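PDB 3DDM: putative mandelate racemase/muconate lactonizing enzyme from Bordetella bronchiseptica, which is of unknown function but has the two-domain build of the enolase superfamily, an N-terminal capping domain joined to a modified TIM barrel. Local coordinates for residues R69-L72 with V73-L77; F93-L96 with E97-A101; D182-D185 with V186-L190; P343-S346 with L347-A351. The protein carries 1 engineered substitution. One frame throughout, in Å; residues are numbered along the deposited sequence.

All four contacts are local, each within one continuous stretch of chain, so none closes a long loop, and they follow one another in series without nesting or crossing. Contact 1 lies on helix 65-81 and contact 2 at the end of the next helix, 89-98, both in the N-terminal domain. These two touch where Leu77 packs on Leu96 and Thr100. Contact 3 opens helix 182-196 of the barrel domain, on the opposite side of the chain's centre from both, its centre about 43 Å from that of contact 1. Contact 4 ends the short helix 343-346 and turns toward strand 359-361; its helix reaches strand 14-23 of the N-terminal domain.

Contact 1 of 4, residues R69-L72 with V73-L77; sequences RARL and VETVL
The first torsion of Thr75 (chi1 70°) sets OG1 between its own backbone N and carbonyl carbon, the crowded position, a setting that brings the hydroxyl back to Arg71 O, one helical turn earlier, while CG2 swings toward the side chain of Arg71. That arginine bends at both chi2 (-58°) and chi3 (-79°), which curls its flat end round until the methyl sits over the centre of one guanidinium face, with CG2 of Thr75 3.6 Å from CZ of Arg71. The two side chains meet at about a right angle. Threonine suits the place because its two branches do different work: the methyl meets the cation's face, and OG1 donates to Arg71 O at 2.9 Å from above the carbonyl plane. Thr75 N also donates to Arg71 O, at 2.7 Å, so two donors of one residue grip this oxygen. Leu72 O is shared as well, taking Val76 N at 2.9 Å and, in the carbonyl plane, Leu77 N at 3.1 Å; the second bond marks a wider, pi-type turn. Arg71 NH1 and Glu74 OE1 are 4.4 Å apart, too far to pair as a salt bridge, and Glu74 OE2 instead accepts from Ala17 N. Arg71 and Thr75 also pack on Cys64 of the second subunit. Ala70 and Val73, compact and apolar, face strands 14-23 and 37-46, while Leu72 and Leu77 meet helix 110-131. Such an amphipathic helix, laid between an antiparallel three-stranded sheet and a neighbouring helix, is characteristic of the enolase-superfamily N-terminal capping domain.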
# COMPACT_ATOMS: atom_id res chain seq x y z
N ARG A 69 -2.24 -9.33 5.52
CA ARG A 69 -1.16 -8.98 6.42
C ARG A 69 -0.55 -10.20 7.09
O ARG A 69 0.66 -10.27 7.26
CB ARG A 69 -1.68 -7.97 7.44
CG ARG A 69 -1.94 -6.62 6.81
CD ARG A 69 -2.79 -5.71 7.67
NE ARG A 69 -2.73 -4.34 7.19
CZ ARG A 69 -3.15 -3.94 5.99
NH1 ARG A 69 -3.67 -4.82 5.14
NH2 ARG A 69 -3.02 -2.67 5.63
N ALA A 70 -1.39 -11.16 7.46
CA ALA A 70 -0.90 -12.38 8.07
C ALA A 70 -0.10 -13.14 7.01
O ALA A 70 0.95 -13.70 7.32
CB ALA A 70 -2.05 -13.22 8.57
N ARG A 71 -0.57 -13.13 5.77
CA ARG A 71 0.15 -13.81 4.69
C ARG A 71 1.52 -13.17 4.51
O ARG A 71 2.52 -13.87 4.36
CB ARG A 71 -0.62 -13.74 3.37
CG ARG A 71 -1.81 -14.68 3.27
CD ARG A 71 -1.40 -16.14 3.49
NE ARG A 71 -0.80 -16.79 2.31
CZ ARG A 71 -0.13 -17.95 2.34
NH1 ARG A 71 0.02 -18.61 3.49
NH2 ARG A 71 0.36 -18.46 1.22
N LEU A 72 1.56 -11.84 4.51
CA LEU A 72 2.83 -11.13 4.35
C LEU A 72 3.84 -11.58 5.39
O LEU A 72 5.02 -11.80 5.08
CB LEU A 72 2.64 -9.61 4.47
CG LEU A 72 2.10 -8.90 3.22
CD1 LEU A 72 2.02 -7.41 3.50
CD2 LEU A 72 3.00 -9.17 2.03
N VAL A 73 3.38 -11.71 6.64
CA VAL A 73 4.24 -12.12 7.73
C VAL A 73 4.81 -13.52 7.52
O VAL A 73 6.00 -13.75 7.72
CB VAL A 73 3.49 -12.07 9.09
CG1 VAL A 73 4.30 -12.76 10.18
CG2 VAL A 73 3.22 -10.64 9.46
N GLU A 74 3.95 -14.46 7.11
CA GLU A 74 4.40 -15.83 6.90
C GLU A 74 5.11 -16.09 5.57
O GLU A 74 6.04 -16.89 5.52
CB GLU A 74 3.21 -16.79 7.06
CG GLU A 74 2.57 -16.75 8.45
CD GLU A 74 1.45 -17.78 8.66
OE1 GLU A 74 0.55 -17.87 7.79
OE2 GLU A 74 1.46 -18.48 9.69
N THR A 75 4.72 -15.42 4.49
CA THR A 75 5.36 -15.66 3.19
C THR A 75 6.51 -14.73 2.81
O THR A 75 7.33 -15.08 1.97
CB THR A 75 4.34 -15.62 2.03
OG1 THR A 75 3.88 -14.28 1.84
CG2 THR A 75 3.14 -16.51 2.33
N VAL A 76 6.60 -13.55 3.42
CA VAL A 76 7.66 -12.62 3.07
C VAL A 76 8.63 -12.26 4.19
O VAL A 76 9.85 -12.31 4.00
CB VAL A 76 7.05 -11.32 2.50
CG1 VAL A 76 8.10 -10.22 2.42
CG2 VAL A 76 6.46 -11.60 1.14
N LEU A 77 8.11 -11.89 5.35
CA LEU A 77 8.96 -11.51 6.46
C LEU A 77 9.54 -12.69 7.23
O LEU A 77 10.67 -12.63 7.70
CB LEU A 77 8.18 -10.62 7.42
CG LEU A 77 7.53 -9.38 6.81
CD1 LEU A 77 6.53 -8.83 7.79
CD2 LEU A 77 8.58 -8.35 6.45

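Contact 2 of 4, residues F93-L96 with E97-A101; sequences FAHL and EARTA
Phe93 and Glu97, one turn apart, stack on each other as helix 89-98 of the N-terminal capping domain nears its end. The carboxylate is stacked on the ring, the two planes inclined by 25°, with CD of Glu97 3.4 Å from CZ of Phe93. Behind it CG of Glu97 makes a CH-pi contact over the same ring, 4.2 Å from the centroid. Phe93 can offer this face because its CG is anti to the backbone N (chi1 175°). A second CH-pi pair forms between His95 and Arg99, which run side by side: CG of Arg99 is 3.6 Å from the centroid of the His95 ring, while the guanidinium stands nearly perpendicular to it. Methylene groups of Glu97 and Arg99 thus lie over aromatic faces at a partly exposed surface.

Further out, Trp285 NE1 makes a weak hydrogen bond to Glu97 OE2, and Phe93 rests on Ile117 and Asp121 of helix 110-131. Leu96, buried and apolar, packs on Leu80 and Leu81 of helix 65-81. Thr100 N bonds to Glu97 O at 3.1 Å, and the Thr100 hydroxyl reaches back a full turn, OG1 donating to Leu96 O at 2.8 Å.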
# COMPACT_ATOMS: atom_id res chain seq x y z
N PHE A 93 14.81 -5.29 12.80
CA PHE A 93 13.89 -4.33 12.25
C PHE A 93 14.52 -3.66 11.03
O PHE A 93 13.91 -3.61 9.95
CB PHE A 93 13.56 -3.27 13.30
CG PHE A 93 12.70 -2.17 12.77
CD1 PHE A 93 11.42 -2.44 12.27
CD2 PHE A 93 13.17 -0.85 12.76
CE1 PHE A 93 10.62 -1.41 11.76
CE2 PHE A 93 12.37 0.19 12.26
CZ PHE A 93 11.10 -0.09 11.75
N ALA A 94 15.74 -3.16 11.19
CA ALA A 94 16.44 -2.51 10.10
C ALA A 94 16.69 -3.46 8.93
O ALA A 94 16.76 -3.04 7.78
CB ALA A 94 17.76 -1.93 10.59
N HIS A 95 16.81 -4.75 9.22
CA HIS A 95 17.05 -5.70 8.16
C HIS A 95 15.78 -5.89 7.35
O HIS A 95 15.82 -5.89 6.11
CB HIS A 95 17.52 -7.04 8.73
CG HIS A 95 17.83 -8.07 7.69
ND1 HIS A 95 17.10 -9.24 7.55
CD2 HIS A 95 18.78 -8.11 6.73
CE1 HIS A 95 17.59 -9.95 6.55
NE2 HIS A 95 18.61 -9.29 6.04
N LEU A 96 14.65 -6.02 8.04
CA LEU A 96 13.37 -6.23 7.38
C LEU A 96 12.93 -5.07 6.52
O LEU A 96 12.36 -5.27 5.44
CB LEU A 96 12.28 -6.57 8.40
CG LEU A 96 12.42 -7.94 9.06
CD1 LEU A 96 11.18 -8.24 9.85
CD2 LEU A 96 12.65 -9.01 8.00
N GLU A 97 13.19 -3.85 6.98
CA GLU A 97 12.83 -2.67 6.19
C GLU A 97 13.66 -2.66 4.91
O GLU A 97 13.12 -2.59 3.80
CB GLU A 97 13.07 -1.37 6.97
CG GLU A 97 12.05 -1.10 8.06
CD GLU A 97 12.00 0.38 8.46
OE1 GLU A 97 13.04 0.93 8.89
OE2 GLU A 97 10.91 0.99 8.36
N ALA A 98 14.98 -2.75 5.06
CA ALA A 98 15.90 -2.74 3.93
C ALA A 98 15.64 -3.84 2.91
O ALA A 98 15.70 -3.60 1.70
CB ALA A 98 17.34 -2.83 4.43
N ARG A 99 15.34 -5.04 3.40
CA ARG A 99 15.10 -6.16 2.51
C ARG A 99 13.71 -6.18 1.89
O ARG A 99 13.39 -7.10 1.13
CB ARG A 99 15.35 -7.48 3.26
CG ARG A 99 16.81 -7.70 3.69
CD ARG A 99 17.71 -7.94 2.48
NE ARG A 99 17.31 -9.16 1.78
CZ ARG A 99 17.86 -10.36 1.99
NH1 ARG A 99 18.85 -10.49 2.88
NH2 ARG A 99 17.40 -11.43 1.33
N THR A 100 12.87 -5.19 2.19
CA THR A 100 11.53 -5.15 1.60
C THR A 100 11.25 -3.80 0.98
O THR A 100 10.16 -3.57 0.45
CB THR A 100 10.39 -5.43 2.64
OG1 THR A 100 10.37 -4.41 3.64
CG2 THR A 100 10.59 -6.78 3.28
N ALA A 101 12.24 -2.91 1.04
CA ALA A 101 12.09 -1.57 0.49
C ALA A 101 11.68 -1.59 -0.98
O ALA A 101 10.79 -0.86 -1.39
CB ALA A 101 13.38 -0.80 0.67

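Contact 3 of 4, residues D182-D185 with V186-L190; sequences DARD and VRNAL
Asn188 N gives a hydrogen bond of 2.8 Å to Arg184 O, one of the two shortest bonds in this first part of helix 182-196; its equal, also 2.8 Å, runs from Ala189 N to Asp185 O. The same turn brings the side chains of Arg184 and Asn188 together. Arg184 runs extended from CG to NE, and the Asn188 amide meets its guanidinium at the edge, the two planes 50° apart. NH1 of Arg184 and OD1 of Asn188 come to 3.1 Å, but the angle is too poor for a hydrogen bond. The amide is instead fixed from its other end, where ND2 donates to Pro156 O, and Arg184 NH2 makes a weak bond to Glu157 O.

The helix is the crossover of a beta-alpha-beta unit, between parallel strands 174-177 and 202-205 of the TIM-barrel-like domain. Its opening turn is rich in acids, which the positive end of the helix dipole would probably favour: Asp182 OD1 forms a salt bridge to Arg214, and Asp185 OD2 accepts from Gly179 N. Val186 and the small Ala189 turn to helix 212-222, meeting Met218 and Leu222.

On the outer side Arg187 folds back along its own helix. A bend at chi3 (-53°) lays one face of its guanidinium over the preceding turn, NH2 of Arg187 standing 3.5 Å from CA of Arg184, with Ala183 O offset toward the rim of the same face. The two arginine side chains cross at about a right angle, and NE of Arg184 stays 5.7 Å from NH2 of Arg187.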
# COMPACT_ATOMS: atom_id res chain seq x y z
N ASP A 182 -20.74 19.68 10.86
CA ASP A 182 -20.23 20.85 11.56
C ASP A 182 -21.01 21.33 12.78
O ASP A 182 -20.45 21.48 13.86
CB ASP A 182 -20.12 22.02 10.58
CG ASP A 182 -18.93 21.89 9.65
OD1 ASP A 182 -18.78 20.82 9.01
OD2 ASP A 182 -18.15 22.86 9.56
N ALA A 183 -22.30 21.59 12.60
CA ALA A 183 -23.14 22.09 13.69
C ALA A 183 -23.32 21.11 14.84
O ALA A 183 -23.26 21.50 16.01
CB ALA A 183 -24.49 22.50 13.14
N ARG A 184 -23.56 19.85 14.49
CA ARG A 184 -23.77 18.81 15.48
C ARG A 184 -22.49 18.61 16.30
O ARG A 184 -22.55 18.45 17.52
CB ARG A 184 -24.16 17.50 14.80
CG ARG A 184 -24.97 16.56 15.66
CD ARG A 184 -25.09 15.18 15.03
NE ARG A 184 -26.14 14.38 15.66
CZ ARG A 184 -26.19 14.08 16.96
NH1 ARG A 184 -25.23 14.49 17.79
NH2 ARG A 184 -27.20 13.37 17.44
N ASP A 185 -21.35 18.64 15.62
CA ASP A 185 -20.06 18.45 16.28
C ASP A 185 -19.77 19.50 17.35
O ASP A 185 -19.31 19.16 18.43
CB ASP A 185 -18.92 18.43 15.26
CG ASP A 185 -18.87 17.14 14.45
OD1 ASP A 185 -19.30 16.08 14.97
OD2 ASP A 185 -18.38 17.18 13.30
N VAL A 186 -20.02 20.76 17.04
CA VAL A 186 -19.76 21.81 18.03
C VAL A 186 -20.78 21.70 19.14
O VAL A 186 -20.53 22.15 20.26
CB VAL A 186 -19.85 23.23 17.41
CG1 VAL A 186 -18.75 23.42 16.37
CG2 VAL A 186 -21.22 23.45 16.79
N ARG A 187 -21.94 21.12 18.85
CA ARG A 187 -22.97 20.94 19.87
C ARG A 187 -22.47 19.88 20.83
O ARG A 187 -22.46 20.08 22.05
CB ARG A 187 -24.30 20.50 19.25
CG ARG A 187 -25.46 21.44 19.53
CD ARG A 187 -26.80 20.75 19.34
NE ARG A 187 -26.93 20.10 18.04
CZ ARG A 187 -26.95 20.74 16.87
NH1 ARG A 187 -26.86 22.06 16.83
NH2 ARG A 187 -27.06 20.05 15.74
N ASN A 188 -22.05 18.74 20.27
CA ASN A 188 -21.53 17.62 21.05
C ASN A 188 -20.35 18.08 21.89
O ASN A 188 -20.32 17.87 23.10
CB ASN A 188 -21.06 16.49 20.14
CG ASN A 188 -22.21 15.78 19.45
OD1 ASN A 188 -23.37 15.87 19.88
ND2 ASN A 188 -21.90 15.04 18.37
N ALA A 189 -19.37 18.70 21.24
CA ALA A 189 -18.18 19.18 21.91
C ALA A 189 -18.51 19.99 23.16
O ALA A 189 -18.04 19.69 24.25
CB ALA A 189 -17.34 20.02 20.96
N LEU A 190 -19.34 21.01 22.99
CA LEU A 190 -19.73 21.88 24.09
C LEU A 190 -20.62 21.18 25.11
O LEU A 190 -20.48 21.38 26.32
CB LEU A 190 -20.42 23.14 23.56
CG LEU A 190 -19.63 23.98 22.55
CD1 LEU A 190 -20.45 25.20 22.17
CD2 LEU A 190 -18.29 24.41 23.13

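Contact 4 of 4, residues P343-S346 with L347-A351; sequences PLRS and LLSPA
Leu347 comes first, its N donating to Pro343 O at 2.7 Å and so completing the helical turn. Its CG stands beside the backbone N (chi1 -63°), which brings CD1 back to the proline, 3.8 Å from Pro343 CB. Proline suits the opening of a short helix, where a missing N-H costs nothing. Leu348 follows and breaks the helical spacing: its N bonds to Arg345 O at 3.2 Å, from above the carbonyl plane. Its side chain is buried, with CD1 3.5 Å from Leu344 O, and packs on Ile314 and Pro372.

Ser349 then approaches the oxygen that Leu348 uses, but from the opposite face. With chi1 at 50° its hydroxyl turns back, and OG donates to Arg345 O at 2.6 Å. Two donors thus grip one carbonyl at the point where the helix stops, and serine suits the place because its short side chain brings a hydroxyl within reach of that oxygen, next to Gln317. Arg345 itself touches Val337 and Asp338 of strand 334-338, and Tyr22 of strand 14-23 meets Pro343 and Leu344. A single helical turn leading into a type I beta turn, Ser346 to Ser349, here follows strand 334-338, the last parallel strand of the modified TIM barrel of the enolase superfamily.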
# COMPACT_ATOMS: atom_id res chain seq x y z
N PRO A 343 -14.22 -7.86 22.38
CA PRO A 343 -13.60 -8.92 23.16
C PRO A 343 -12.16 -9.17 22.76
O PRO A 343 -11.35 -9.56 23.59
CB PRO A 343 -14.50 -10.12 22.88
CG PRO A 343 -15.85 -9.48 22.65
CD PRO A 343 -15.48 -8.32 21.76
N LEU A 344 -11.85 -8.94 21.48
CA LEU A 344 -10.49 -9.15 21.00
C LEU A 344 -9.52 -8.25 21.76
O LEU A 344 -8.33 -8.58 21.89
CB LEU A 344 -10.40 -8.91 19.50
CG LEU A 344 -11.11 -9.98 18.66
CD1 LEU A 344 -10.76 -9.80 17.19
CD2 LEU A 344 -10.69 -11.36 19.12
N ARG A 345 -10.03 -7.13 22.27
CA ARG A 345 -9.22 -6.23 23.08
C ARG A 345 -9.31 -6.60 24.57
O ARG A 345 -8.28 -6.72 25.24
CB ARG A 345 -9.68 -4.78 22.95
CG ARG A 345 -8.88 -3.83 23.85
CD ARG A 345 -9.79 -2.91 24.63
NE ARG A 345 -10.85 -2.42 23.76
CZ ARG A 345 -12.06 -2.08 24.18
NH1 ARG A 345 -12.38 -2.17 25.47
NH2 ARG A 345 -12.97 -1.70 23.29
N SER A 346 -10.52 -6.79 25.07
CA SER A 346 -10.74 -7.11 26.47
C SER A 346 -10.16 -8.44 26.93
O SER A 346 -9.68 -8.56 28.06
CB SER A 346 -12.23 -7.09 26.79
OG SER A 346 -12.78 -5.82 26.51
N LEU A 347 -10.21 -9.45 26.07
CA LEU A 347 -9.71 -10.76 26.44
C LEU A 347 -8.17 -10.79 26.42
O LEU A 347 -7.56 -11.76 26.86
CB LEU A 347 -10.29 -11.83 25.50
CG LEU A 347 -11.82 -12.02 25.53
CD1 LEU A 347 -12.29 -12.87 24.37
CD2 LEU A 347 -12.26 -12.65 26.84
N LEU A 348 -7.55 -9.73 25.93
CA LEU A 348 -6.09 -9.71 25.85
C LEU A 348 -5.41 -8.51 26.49
O LEU A 348 -4.25 -8.24 26.20
CB LEU A 348 -5.65 -9.80 24.39
CG LEU A 348 -5.99 -11.10 23.66
CD1 LEU A 348 -5.81 -10.93 22.16
CD2 LEU A 348 -5.11 -12.20 24.20
N SER A 349 -6.11 -7.79 27.36
CA SER A 349 -5.49 -6.65 28.00
C SER A 349 -5.82 -6.58 29.48
O SER A 349 -6.65 -5.78 29.91
CB SER A 349 -5.91 -5.35 27.31
OG SER A 349 -7.31 -5.29 27.16
N PRO A 350 -5.17 -7.44 30.29
CA PRO A 350 -5.36 -7.50 31.74
C PRO A 350 -5.02 -6.23 32.50
O PRO A 350 -5.46 -6.05 33.63
CB PRO A 350 -4.50 -8.70 32.16
CG PRO A 350 -3.53 -8.88 31.04
CD PRO A 350 -4.36 -8.58 29.83
N ALA A 351 -4.23 -5.36 31.89
CA ALA A 351 -3.86 -4.12 32.56
C ALA A 351 -5.12 -3.30 32.84
O ALA A 351 -5.17 -2.49 33.77
CB ALA A 351 -2.88 -3.32 31.71